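AB hydrolase-1 domain-containing protein (Thermoplasma acidophilum DSM 1728, PDB 3BDI) is an uncharacterised cytoplasmic member of the alpha/beta hydrolase superfamily (ABHD14 family) that probably acts as a serine hydrolase on an unknown substrate. Local coordinates at residues His85-Ile90 with Thr118-Asp123; Met113-Thr118 with Lys144-Lys149; Val131-Val136 with Lys167-Ile172. All coordinates share one frame; numbering follows the deposited sequence. Where two conformers were deposited one is given.

Interaction 1 (His85-Ile90 with Thr118-Asp123); sequences HAAEFI and TLQYPD
Ala87 and Gln120 mark the nearest backbone approach of His85-Ile90 to Thr118-Asp123, with CA atoms 6.9 Å apart. The segments belong to helices 83-96 and 109-120, which pack against each other in the alpha/beta hydrolase fold; the second ends here. The CB of Ala87 points into the interface and meets the side of the Gln120 chain, 3.9 Å from Gln120 CG. Tyr121, the first residue past helix 109-120 to leave helical torsions, turns its ring toward the other helix. Its CE2 lies 4.2 Å from Ala87 CB, while Ala87 O approaches the ring obliquely, and Gln120 CB lies over one face, offset toward the rim. Glu88 starts out beside the contact, but in the conformer given a bend at chi2 (-54°) brings its carboxylate to the hydroxyl edge of Tyr121. Since Glu88 was deposited in two conformers and OE2 comes implausibly close to Tyr121 OH, this polar approach is doubtful in detail. The clearer partner of Glu88 is Arg91, one turn along the same helix, which forms a salt bridge with OE1. Gln120 NE2 donates to a water 2.8 Å away; that water in turn donates to Glu88 OE2, a bridge as uncertain as the carboxylate position.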
ATOM      1  N   HIS A  85       9.731   4.563  11.110  1.00 13.34           N
ATOM      2  CA  HIS A  85      10.690   3.711  10.395  1.00 13.22           C
ATOM      3  C   HIS A  85      10.130   3.239   9.071  1.00 12.46           C
ATOM      4  O   HIS A  85      10.875   3.094   8.096  1.00 11.04           O
ATOM      5  CB  HIS A  85      11.027   2.441  11.177  1.00 16.57           C
ATOM      6  CG  HIS A  85      12.087   2.617  12.198  1.00 20.15           C
ATOM      7  ND1 HIS A  85      12.681   1.548  12.839  1.00 24.64           N
ATOM      8  CD2 HIS A  85      12.705   3.730  12.650  1.00 20.85           C
ATOM      9  CE1 HIS A  85      13.592   2.007  13.681  1.00 32.80           C
ATOM     10  NE2 HIS A  85      13.624   3.326  13.588  1.00 23.59           N
ATOM     11  N   ALA A  86       8.829   2.944   9.046  1.00 12.38           N
ATOM     12  CA  ALA A  86       8.200   2.489   7.827  1.00 11.42           C
ATOM     13  C   ALA A  86       8.034   3.600   6.800  1.00 11.14           C
ATOM     14  O   ALA A  86       8.126   3.342   5.625  1.00 12.55           O
ATOM     15  CB  ALA A  86       6.857   1.860   8.120  1.00 12.80           C
ATOM     16  N   ALA A  87       7.809   4.838   7.237  1.00 11.40           N
ATOM     17  CA  ALA A  87       7.805   5.954   6.282  1.00 11.41           C
ATOM     18  C   ALA A  87       9.164   6.147   5.620  1.00 10.19           C
ATOM     19  O   ALA A  87       9.273   6.411   4.417  1.00 12.39           O
ATOM     20  CB  ALA A  87       7.336   7.272   7.006  1.00 12.40           C
ATOM     21  N   GLU A  88      10.221   6.064   6.434  0.50 10.06           N
ATOM     22  CA  GLU A  88      11.600   6.064   5.910  0.50 10.25           C
ATOM     23  C   GLU A  88      11.772   4.946   4.897  0.50  9.42           C
ATOM     24  O   GLU A  88      12.256   5.170   3.791  0.50  8.85           O
ATOM     25  CB  GLU A  88      12.636   5.902   7.026  0.50 11.41           C
ATOM     26  CG  GLU A  88      12.714   7.060   7.993  0.50 10.38           C
ATOM     27  CD  GLU A  88      12.919   8.353   7.306  0.50 13.95           C
ATOM     28  OE1 GLU A  88      13.888   8.499   6.510  0.50 17.96           O
ATOM     29  OE2 GLU A  88      12.111   9.242   7.595  0.50 19.72           O
ATOM     30  N   PHE A  89      11.322   3.744   5.256  1.00 10.11           N
ATOM     31  CA  PHE A  89      11.433   2.624   4.330  1.00  9.62           C
ATOM     32  C   PHE A  89      10.770   2.931   3.006  1.00  9.45           C
ATOM     33  O   PHE A  89      11.356   2.730   1.956  1.00  9.68           O
ATOM     34  CB  PHE A  89      10.849   1.336   4.875  1.00  9.75           C
ATOM     35  CG  PHE A  89      10.974   0.225   3.898  1.00  9.07           C
ATOM     36  CD1 PHE A  89      12.181  -0.345   3.623  1.00  9.84           C
ATOM     37  CD2 PHE A  89       9.863  -0.203   3.182  1.00 10.78           C
ATOM     38  CE1 PHE A  89      12.280  -1.322   2.642  1.00  9.92           C
ATOM     39  CE2 PHE A  89       9.966  -1.180   2.238  1.00  9.59           C
ATOM     40  CZ  PHE A  89      11.187  -1.733   1.985  1.00 10.20           C
ATOM     41  N   ILE A  90       9.515   3.400   3.035  1.00  9.89           N
ATOM     42  CA  ILE A  90       8.803   3.592   1.772  1.00  9.81           C
ATOM     43  C   ILE A  90       9.473   4.652   0.884  1.00  9.32           C
ATOM     44  O   ILE A  90       9.683   4.441  -0.323  1.00 11.10           O
ATOM     45  CB  ILE A  90       7.299   3.839   1.996  1.00 10.58           C
ATOM     46  CG1 ILE A  90       6.698   2.557   2.568  1.00 11.04           C
ATOM     47  CG2 ILE A  90       6.611   4.297   0.675  1.00 12.26           C
ATOM     48  CD1 ILE A  90       5.195   2.588   2.872  1.00 12.50           C
ATOM     49  N   THR A 118       2.570   9.369   3.860  1.00 13.39           N
ATOM     50  CA  THR A 118       1.922  10.584   3.326  1.00 12.96           C
ATOM     51  C   THR A 118       1.996  11.741   4.317  1.00 15.19           C
ATOM     52  O   THR A 118       2.193  12.875   3.897  1.00 14.30           O
ATOM     53  CB  THR A 118       0.474  10.277   2.921  1.00 13.25           C
ATOM     54  OG1 THR A 118       0.458   9.129   2.056  1.00 12.80           O
ATOM     55  CG2 THR A 118      -0.129  11.430   2.156  1.00 12.76           C
ATOM     56  N   LEU A 119       1.926  11.453   5.602  1.00 13.55           N
ATOM     57  CA  LEU A 119       2.053  12.491   6.647  1.00 13.74           C
ATOM     58  C   LEU A 119       3.475  13.038   6.692  1.00 15.12           C
ATOM     59  O   LEU A 119       3.670  14.232   6.910  1.00 16.86           O
ATOM     60  CB  LEU A 119       1.651  11.950   8.023  1.00 16.44           C
ATOM     61  CG  LEU A 119       0.196  11.501   8.146  1.00 21.64           C
ATOM     62  CD1 LEU A 119      -0.074  10.890   9.529  1.00 16.86           C
ATOM     63  CD2 LEU A 119      -0.744  12.645   7.831  1.00 25.89           C
ATOM     64  N   GLN A 120       4.479  12.196   6.461  1.00 14.47           N
ATOM     65  CA  GLN A 120       5.886  12.592   6.574  1.00 14.49           C
ATOM     66  C   GLN A 120       6.450  13.177   5.305  1.00 15.64           C
ATOM     67  O   GLN A 120       7.202  14.163   5.364  1.00 16.73           O
ATOM     68  CB  GLN A 120       6.752  11.405   6.968  1.00 17.08           C
ATOM     69  CG  GLN A 120       6.487  10.862   8.333  1.00 18.15           C
ATOM     70  CD  GLN A 120       7.100  11.684   9.454  1.00 30.77           C
ATOM     71  OE1 GLN A 120       6.459  12.577  10.008  1.00 33.02           O
ATOM     72  NE2 GLN A 120       8.337  11.379   9.795  1.00 29.02           N
ATOM     73  N   TYR A 121       6.099  12.591   4.161  1.00 13.65           N
ATOM     74  CA  TYR A 121       6.688  12.853   2.873  1.00 13.16           C
ATOM     75  C   TYR A 121       5.595  13.010   1.822  1.00 14.07           C
ATOM     76  O   TYR A 121       5.529  12.304   0.820  1.00 14.93           O
ATOM     77  CB  TYR A 121       7.621  11.689   2.492  1.00 14.14           C
ATOM     78  CG  TYR A 121       8.723  11.462   3.482  1.00 16.88           C
ATOM     79  CD1 TYR A 121       9.651  12.469   3.739  1.00 18.51           C
ATOM     80  CD2 TYR A 121       8.842  10.261   4.191  1.00 16.73           C
ATOM     81  CE1 TYR A 121      10.656  12.282   4.666  1.00 21.00           C
ATOM     82  CE2 TYR A 121       9.856  10.060   5.101  1.00 19.08           C
ATOM     83  CZ  TYR A 121      10.759  11.077   5.351  1.00 22.29           C
ATOM     84  OH  TYR A 121      11.808  10.939   6.252  1.00 26.94           O
ATOM     85  N   PRO A 122       4.730  14.008   2.023  1.00 14.97           N
ATOM     86  CA  PRO A 122       3.607  14.129   1.097  1.00 14.49           C
ATOM     87  C   PRO A 122       3.982  14.368  -0.349  1.00 14.93           C
ATOM     88  O   PRO A 122       3.209  14.053  -1.254  1.00 16.98           O
ATOM     89  CB  PRO A 122       2.809  15.320   1.667  1.00 15.59           C
ATOM     90  CG  PRO A 122       3.793  16.082   2.471  1.00 15.85           C
ATOM     91  CD  PRO A 122       4.690  15.017   3.085  1.00 17.36           C
ATOM     92  N   ASP A 123       5.166  14.948  -0.577  1.00 15.07           N
ATOM     93  CA  ASP A 123       5.564  15.291  -1.929  1.00 17.84           C
ATOM     94  C   ASP A 123       5.911  14.101  -2.802  1.00 16.81           C
ATOM     95  O   ASP A 123       5.987  14.221  -4.028  1.00 19.99           O
ATOM     96  CB  ASP A 123       6.692  16.327  -1.907  1.00 21.15           C
ATOM     97  CG  ASP A 123       6.267  17.619  -1.193  1.00 30.84           C
ATOM     98  OD1 ASP A 123       5.096  18.058  -1.373  1.00 38.52           O
ATOM     99  OD2 ASP A 123       7.088  18.172  -0.434  1.00 43.23           O
TER
HETATM  100  O   HOH W   1       9.880   9.137   8.979  1.00 25.94           O

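Interaction 2 (Met113-Thr118 with Lys144-Lys149); sequences MVIMTT and KKIRQK
Thr118 presses its methyl group against the amide end of Gln148, with CG2 3.3 Å from Gln148 OE1 and 3.7 Å from Gln148 CD; the two side chains come from opposite directions. The same methyl meets Ile146, whose CG2 is 4.1 Å from Thr118 CG2. One turn earlier on the helix, Ile115 CG2 makes a looser apolar contact with Ile146 CD1 at 4.4 Å. The rotation of Thr118 sends its two branches different ways: CG2, anti to the backbone N, faces the loop, while OG1 (chi1 -52°) turns back along the helix and donates to Val114 O at 2.9 Å. That carbonyl also accepts from Thr118 N, and the two donors arrive from opposite faces of its plane. The amide of Gln148 is held from its other end, because NE2 donates to Val125 O. An alanine here would remove both CG2 and OG1, which would probably open a gap beside Gln148 and Ile146 and take one of two donors from Val114 O. Thr118 thus lies at the junction of helix 109-120, the loop leading to strand 150-155, and the alpha/beta hydrolase sheet, where it touches Ile104 of strand 102-107 and Val125 and Ile128 of strand 125-131.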
HETATM    1  N   MSE A 113       1.293   2.096   7.274  1.00 11.55           N
HETATM    2  CA  MSE A 113       2.548   2.574   6.757  1.00 11.14           C
HETATM    3  C   MSE A 113       2.359   3.619   5.673  1.00 12.41           C
HETATM    4  O   MSE A 113       3.112   4.618   5.628  1.00 11.29           O
HETATM    5  CB  MSE A 113       3.382   1.417   6.213  1.00 12.78           C
HETATM    6  CG  MSE A 113       3.810   0.435   7.237  1.00  9.02           C
HETATM    7 SE   MSE A 113       4.873  -0.969   6.450  0.75 11.80          SE
HETATM    8  CE  MSE A 113       5.381  -1.817   8.101  1.00 12.93           C
ATOM      9  N   VAL A 114       1.422   3.372   4.745  1.00 10.11           N
ATOM     10  CA  VAL A 114       1.256   4.337   3.653  1.00 11.10           C
ATOM     11  C   VAL A 114       0.646   5.651   4.150  1.00 12.91           C
ATOM     12  O   VAL A 114       0.980   6.725   3.609  1.00 12.11           O
ATOM     13  CB  VAL A 114       0.461   3.801   2.475  1.00 13.13           C
ATOM     14  CG1 VAL A 114       1.181   2.616   1.871  1.00 11.81           C
ATOM     15  CG2 VAL A 114      -0.994   3.465   2.820  1.00 15.94           C
ATOM     16  N   ILE A 115      -0.209   5.581   5.161  1.00 11.99           N
ATOM     17  CA  ILE A 115      -0.722   6.825   5.783  1.00 12.34           C
ATOM     18  C   ILE A 115       0.456   7.614   6.378  1.00 13.64           C
ATOM     19  O   ILE A 115       0.636   8.823   6.075  1.00 15.01           O
ATOM     20  CB  ILE A 115      -1.870   6.519   6.775  1.00 12.77           C
ATOM     21  CG1 ILE A 115      -3.115   6.138   5.928  1.00 16.71           C
ATOM     22  CG2 ILE A 115      -2.179   7.720   7.711  1.00 14.82           C
ATOM     23  CD1 ILE A 115      -4.255   5.575   6.673  1.00 16.94           C
HETATM   24  N   MSE A 116       1.272   6.954   7.184  1.00 13.30           N
HETATM   25  CA  MSE A 116       2.392   7.629   7.787  1.00 12.67           C
HETATM   26  C   MSE A 116       3.342   8.211   6.761  1.00 14.23           C
HETATM   27  O   MSE A 116       3.866   9.333   6.932  1.00 13.05           O
HETATM   28  CB  MSE A 116       3.176   6.714   8.730  1.00 15.75           C
HETATM   29  CG  MSE A 116       4.355   7.437   9.436  1.00 13.93           C
HETATM   30 SE   MSE A 116       3.789   8.884  10.632  0.75 22.63          SE
HETATM   31  CE  MSE A 116       3.465   7.792  12.074  1.00 19.80           C
ATOM     32  N   THR A 117       3.609   7.484   5.693  1.00 12.46           N
ATOM     33  CA  THR A 117       4.454   8.014   4.626  1.00 11.79           C
ATOM     34  C   THR A 117       3.890   9.303   4.002  1.00 15.23           C
ATOM     35  O   THR A 117       4.644  10.235   3.700  1.00 13.55           O
ATOM     36  CB  THR A 117       4.641   6.968   3.529  1.00 12.14           C
ATOM     37  OG1 THR A 117       5.170   5.781   4.126  1.00 12.27           O
ATOM     38  CG2 THR A 117       5.553   7.445   2.415  1.00 13.38           C
ATOM     39  N   THR A 118       2.570   9.369   3.860  1.00 13.39           N
ATOM     40  CA  THR A 118       1.922  10.584   3.326  1.00 12.96           C
ATOM     41  C   THR A 118       1.996  11.741   4.317  1.00 15.19           C
ATOM     42  O   THR A 118       2.193  12.875   3.897  1.00 14.30           O
ATOM     43  CB  THR A 118       0.474  10.277   2.921  1.00 13.25           C
ATOM     44  OG1 THR A 118       0.458   9.129   2.056  1.00 12.80           O
ATOM     45  CG2 THR A 118      -0.129  11.430   2.156  1.00 12.76           C
ATOM     46  N   LYS A 144      -6.149  14.539   9.054  1.00 15.51           N
ATOM     47  CA  LYS A 144      -7.044  15.568   8.561  1.00 14.46           C
ATOM     48  C   LYS A 144      -6.404  16.465   7.507  1.00 14.14           C
ATOM     49  O   LYS A 144      -7.147  17.029   6.674  1.00 17.55           O
ATOM     50  CB  LYS A 144      -7.702  16.394   9.695  1.00 15.73           C
ATOM     51  CG  LYS A 144      -6.862  17.412  10.375  1.00 20.45           C
ATOM     52  CD  LYS A 144      -7.681  18.177  11.457  1.00 21.82           C
ATOM     53  CE  LYS A 144      -6.831  19.203  12.157  1.00 28.73           C
ATOM     54  NZ  LYS A 144      -7.613  20.161  13.011  1.00 34.91           N
ATOM     55  N   LYS A 145      -5.071  16.517   7.497  1.00 17.04           N
ATOM     56  CA  LYS A 145      -4.292  17.331   6.573  1.00 19.12           C
ATOM     57  C   LYS A 145      -4.034  16.719   5.193  1.00 21.18           C
ATOM     58  O   LYS A 145      -3.677  17.439   4.252  1.00 20.97           O
ATOM     59  CB  LYS A 145      -2.969  17.719   7.227  1.00 22.73           C
ATOM     60  N   ILE A 146      -4.223  15.412   5.055  1.00 17.59           N
ATOM     61  CA  ILE A 146      -3.924  14.749   3.779  1.00 16.90           C
ATOM     62  C   ILE A 146      -4.691  15.348   2.613  1.00 17.01           C
ATOM     63  O   ILE A 146      -5.926  15.414   2.610  1.00 16.02           O
ATOM     64  CB  ILE A 146      -4.182  13.202   3.873  1.00 17.74           C
ATOM     65  CG1 ILE A 146      -3.177  12.584   4.850  1.00 16.68           C
ATOM     66  CG2 ILE A 146      -4.053  12.513   2.536  1.00 14.99           C
ATOM     67  CD1 ILE A 146      -3.555  11.123   5.290  1.00 14.78           C
ATOM     68  N   ARG A 147      -3.965  15.752   1.578  1.00 16.14           N
ATOM     69  CA  ARG A 147      -4.596  16.299   0.388  1.00 16.91           C
ATOM     70  C   ARG A 147      -4.770  15.324  -0.769  1.00 15.87           C
ATOM     71  O   ARG A 147      -5.516  15.573  -1.707  1.00 16.15           O
ATOM     72  CB  ARG A 147      -3.779  17.506  -0.077  1.00 18.62           C
ATOM     73  CG  ARG A 147      -3.580  18.574   1.001  1.00 22.49           C
ATOM     74  CD  ARG A 147      -4.905  19.178   1.529  1.00 29.04           C
ATOM     75  NE  ARG A 147      -4.713  20.323   2.436  1.00 38.02           N
ATOM     76  CZ  ARG A 147      -4.384  20.231   3.727  1.00 31.87           C
ATOM     77  N   GLN A 148      -4.026  14.195  -0.742  1.00 13.19           N
ATOM     78  CA  GLN A 148      -4.112  13.209  -1.805  1.00 15.57           C
ATOM     79  C   GLN A 148      -5.478  12.566  -1.920  1.00 11.78           C
ATOM     80  O   GLN A 148      -6.153  12.367  -0.882  1.00 13.94           O
ATOM     81  CB  GLN A 148      -3.096  12.087  -1.543  1.00 15.78           C
ATOM     82  CG  GLN A 148      -1.653  12.447  -1.921  1.00 18.72           C
ATOM     83  CD  GLN A 148      -0.916  13.297  -0.921  1.00 15.16           C
ATOM     84  OE1 GLN A 148      -1.430  13.662   0.136  1.00 13.46           O
ATOM     85  NE2 GLN A 148       0.327  13.612  -1.244  1.00 13.75           N
ATOM     86  N   LYS A 149      -5.856  12.257  -3.152  1.00 13.06           N
ATOM     87  CA  LYS A 149      -6.987  11.369  -3.407  1.00 15.11           C
ATOM     88  C   LYS A 149      -6.677  10.081  -2.647  1.00 12.37           C
ATOM     89  O   LYS A 149      -5.593   9.520  -2.821  1.00 12.21           O
ATOM     90  CB  LYS A 149      -7.184  11.075  -4.909  1.00 16.53           C
ATOM     91  CG  LYS A 149      -7.828  12.248  -5.690  1.00 19.87           C
ATOM     92  CD  LYS A 149      -8.143  11.950  -7.167  1.00 19.27           C
ATOM     93  CE  LYS A 149      -8.704  13.189  -7.844  1.00 20.71           C
ATOM     94  NZ  LYS A 149      -9.017  13.033  -9.303  1.00 16.04           N
TER

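Interaction 3 (Val131-Val136 with Lys167-Ile172); sequences VAPAWV and KEYASI
Tyr169 of helix 163-172 meets Pro133 and Val136 in the loop that follows strand 125-131 of the alpha/beta hydrolase sheet, partly through apolar contacts and partly through a water. The apolar part is a buried cluster. Pro133 and the tyrosine side chain run alongside each other in opposite senses, with Pro133 CG 4.1 Å from Tyr169 CD2. Val136 comes at the tyrosine aslant and touches it with one branch: CG2 lies 3.6 Å from Tyr169 CE2, and the same methyl also packs against the hydroxyl oxygen, 3.4 Å from Tyr169 OH. Leu152 and Trp154 of strand 150-155 and Met143 of helix 140-143 also touch the tyrosine. The loop runs close to the probable catalytic site: Ala132 touches Asp158 and His186, which with Ser108 probably form a Ser-His-Asp triad, and Pro133 lies near this group without touching it. The polar part joins loop and helix indirectly. Pro133 O is near the plane of the Tyr169 ring, at its edge, yet 4.0 Å from Tyr169 CE2, and a water links this carbonyl to the phenol. Lying in the ring plane, the water donates to Pro133 O at 2.7 Å, accepts a weak bond from Val136 N, and is hydrogen-bonded to Tyr169 OH, also at 2.7 Å.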
ATOM      1  N   VAL A 131      -6.330  -0.380   2.726  1.00  9.33           N
ATOM      2  CA  VAL A 131      -7.262  -1.464   2.956  1.00  8.39           C
ATOM      3  C   VAL A 131      -7.295  -1.725   4.457  1.00 10.33           C
ATOM      4  O   VAL A 131      -6.372  -2.326   5.010  1.00 11.58           O
ATOM      5  CB  VAL A 131      -6.870  -2.748   2.203  1.00  9.52           C
ATOM      6  CG1 VAL A 131      -8.018  -3.781   2.212  1.00 10.52           C
ATOM      7  CG2 VAL A 131      -6.464  -2.418   0.746  1.00 11.85           C
ATOM      8  N   ALA A 132      -8.347  -1.235   5.127  1.00  8.67           N
ATOM      9  CA  ALA A 132      -8.503  -1.382   6.574  1.00 10.08           C
ATOM     10  C   ALA A 132      -7.203  -1.095   7.319  1.00  9.13           C
ATOM     11  O   ALA A 132      -6.672  -1.935   8.053  1.00 10.40           O
ATOM     12  CB  ALA A 132      -9.119  -2.715   6.959  1.00 11.44           C
ATOM     13  N   PRO A 133      -6.686   0.133   7.169  1.00 10.67           N
ATOM     14  CA  PRO A 133      -5.406   0.474   7.790  1.00 11.29           C
ATOM     15  C   PRO A 133      -5.363   0.328   9.284  1.00 11.58           C
ATOM     16  O   PRO A 133      -6.256   0.828   9.975  1.00 13.06           O
ATOM     17  CB  PRO A 133      -5.213   1.939   7.411  1.00 13.35           C
ATOM     18  CG  PRO A 133      -6.611   2.459   7.036  1.00 11.52           C
ATOM     19  CD  PRO A 133      -7.254   1.261   6.402  1.00 10.39           C
ATOM     20  N   ALA A 134      -4.361  -0.394   9.770  1.00 11.08           N
ATOM     21  CA  ALA A 134      -4.085  -0.600  11.178  1.00 11.68           C
ATOM     22  C   ALA A 134      -3.040   0.398  11.633  1.00 13.28           C
ATOM     23  O   ALA A 134      -2.341   1.008  10.842  1.00 15.38           O
ATOM     24  CB  ALA A 134      -3.579  -2.012  11.385  1.00 11.94           C
ATOM     25  N   TRP A 135      -3.009   0.612  12.946  1.00 15.77           N
ATOM     26  CA  TRP A 135      -1.955   1.383  13.649  1.00 17.87           C
ATOM     27  C   TRP A 135      -1.980   2.904  13.438  1.00 18.76           C
ATOM     28  O   TRP A 135      -0.968   3.593  13.718  1.00 21.70           O
ATOM     29  CB  TRP A 135      -0.545   0.841  13.344  1.00 20.49           C
ATOM     30  CG  TRP A 135      -0.331  -0.641  13.572  1.00 21.05           C
ATOM     31  CD1 TRP A 135      -1.175  -1.528  14.185  1.00 22.18           C
ATOM     32  CD2 TRP A 135       0.846  -1.401  13.211  1.00 26.49           C
ATOM     33  NE1 TRP A 135      -0.621  -2.790  14.197  1.00 27.61           N
ATOM     34  CE2 TRP A 135       0.623  -2.736  13.620  1.00 24.97           C
ATOM     35  CE3 TRP A 135       2.055  -1.075  12.579  1.00 26.68           C
ATOM     36  CZ2 TRP A 135       1.573  -3.760  13.431  1.00 28.87           C
ATOM     37  CZ3 TRP A 135       3.013  -2.099  12.390  1.00 25.73           C
ATOM     38  CH2 TRP A 135       2.749  -3.427  12.823  1.00 25.17           C
ATOM     39  N   VAL A 136      -3.089   3.449  12.976  1.00 17.92           N
ATOM     40  CA  VAL A 136      -3.134   4.889  12.691  1.00 17.90           C
ATOM     41  C   VAL A 136      -4.118   5.671  13.580  1.00 16.74           C
ATOM     42  O   VAL A 136      -4.364   6.838  13.335  1.00 15.26           O
ATOM     43  CB  VAL A 136      -3.398   5.202  11.177  1.00 20.14           C
ATOM     44  CG1 VAL A 136      -2.254   4.680  10.333  1.00 26.00           C
ATOM     45  CG2 VAL A 136      -4.742   4.655  10.710  1.00 24.45           C
ATOM     46  N   LYS A 167     -15.764   4.694   8.670  1.00 18.07           N
ATOM     47  CA  LYS A 167     -16.593   5.880   8.487  1.00 18.57           C
ATOM     48  C   LYS A 167     -15.903   7.093   9.112  1.00 16.77           C
ATOM     49  O   LYS A 167     -15.925   8.195   8.564  1.00 16.34           O
ATOM     50  CB  LYS A 167     -17.988   5.630   9.080  1.00 21.50           C
ATOM     51  CG  LYS A 167     -18.720   4.491   8.379  1.00 25.12           C
ATOM     52  N   GLU A 168     -15.236   6.872  10.222  1.00 15.94           N
ATOM     53  CA  GLU A 168     -14.476   7.926  10.844  1.00 16.29           C
ATOM     54  C   GLU A 168     -13.277   8.378   9.987  1.00 15.22           C
ATOM     55  O   GLU A 168     -13.063   9.547   9.727  1.00 15.32           O
ATOM     56  CB  GLU A 168     -14.017   7.505  12.216  1.00 19.16           C
ATOM     57  CG  GLU A 168     -13.518   8.701  12.972  1.00 26.43           C
ATOM     58  CD  GLU A 168     -13.067   8.401  14.363  1.00 29.05           C
ATOM     59  OE1 GLU A 168     -13.173   7.224  14.792  1.00 25.61           O
ATOM     60  OE2 GLU A 168     -12.612   9.378  15.006  1.00 26.29           O
ATOM     61  N   TYR A 169     -12.488   7.434   9.473  1.00 12.97           N
ATOM     62  CA  TYR A 169     -11.365   7.826   8.641  1.00 13.33           C
ATOM     63  C   TYR A 169     -11.833   8.489   7.351  1.00 13.65           C
ATOM     64  O   TYR A 169     -11.151   9.380   6.838  1.00 14.20           O
ATOM     65  CB  TYR A 169     -10.490   6.613   8.322  1.00 12.93           C
ATOM     66  CG  TYR A 169      -9.720   6.024   9.472  1.00 15.04           C
ATOM     67  CD1 TYR A 169      -9.641   6.652  10.719  1.00 18.00           C
ATOM     68  CD2 TYR A 169      -9.034   4.815   9.314  1.00 12.54           C
ATOM     69  CE1 TYR A 169      -8.917   6.088  11.765  1.00 17.34           C
ATOM     70  CE2 TYR A 169      -8.324   4.259  10.338  1.00 14.07           C
ATOM     71  CZ  TYR A 169      -8.260   4.879  11.573  1.00 15.63           C
ATOM     72  OH  TYR A 169      -7.539   4.316  12.604  1.00 18.52           O
ATOM     73  N   ALA A 170     -12.987   8.078   6.829  1.00 14.44           N
ATOM     74  CA  ALA A 170     -13.519   8.647   5.604  1.00 13.19           C
ATOM     75  C   ALA A 170     -13.915  10.109   5.816  1.00 17.32           C
ATOM     76  O   ALA A 170     -13.815  10.940   4.917  1.00 18.70           O
ATOM     77  CB  ALA A 170     -14.716   7.852   5.137  1.00 16.29           C
ATOM     78  N   SER A 171     -14.351  10.402   7.015  1.00 15.64           N
ATOM     79  CA  SER A 171     -14.667  11.795   7.365  1.00 16.09           C
ATOM     80  C   SER A 171     -13.430  12.656   7.564  1.00 15.98           C
ATOM     81  O   SER A 171     -13.382  13.835   7.176  1.00 17.77           O
ATOM     82  CB  SER A 171     -15.448  11.791   8.666  1.00 19.08           C
ATOM     83  OG  SER A 171     -16.613  11.020   8.562  1.00 29.80           O
ATOM     84  N   ILE A 172     -12.431  12.104   8.225  1.00 13.78           N
ATOM     85  CA  ILE A 172     -11.193  12.807   8.474  1.00 13.19           C
ATOM     86  C   ILE A 172     -10.454  13.160   7.173  1.00 15.58           C
ATOM     87  O   ILE A 172      -9.923  14.270   7.031  1.00 15.76           O
ATOM     88  CB  ILE A 172     -10.273  11.982   9.430  1.00 16.37           C
ATOM     89  CG1 ILE A 172     -10.943  11.862  10.808  1.00 15.52           C
ATOM     90  CG2 ILE A 172      -8.893  12.592   9.554  1.00 17.52           C
ATOM     91  CD1 ILE A 172     -10.311  10.801  11.719  1.00 18.59           C
TER
HETATM   92  O   HOH W   2      -6.130   2.004  12.371  1.00 17.42           O

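In the fold
Interaction 2 lies between the others, in a bent arrangement: its centre is about 9 Å from that of interaction 1 and about 11 Å from that of interaction 3, while the centres of interactions 1 and 3 are about 17 Å apart. Interactions 1 and 2 both use helix 109-120 and share Thr118. Interaction 3 touches interaction 2 where Ile115 meets Pro133 and Val136. Along the chain, interaction 1 closes before interaction 3 opens, whereas the segments of interaction 2 alternate with those of both. Helix 109-120, which starts within the probable nucleophile elbow, just after Ser108, is therefore packed against helix 83-96, the loop after strand 125-131 and the loop before strand 150-155.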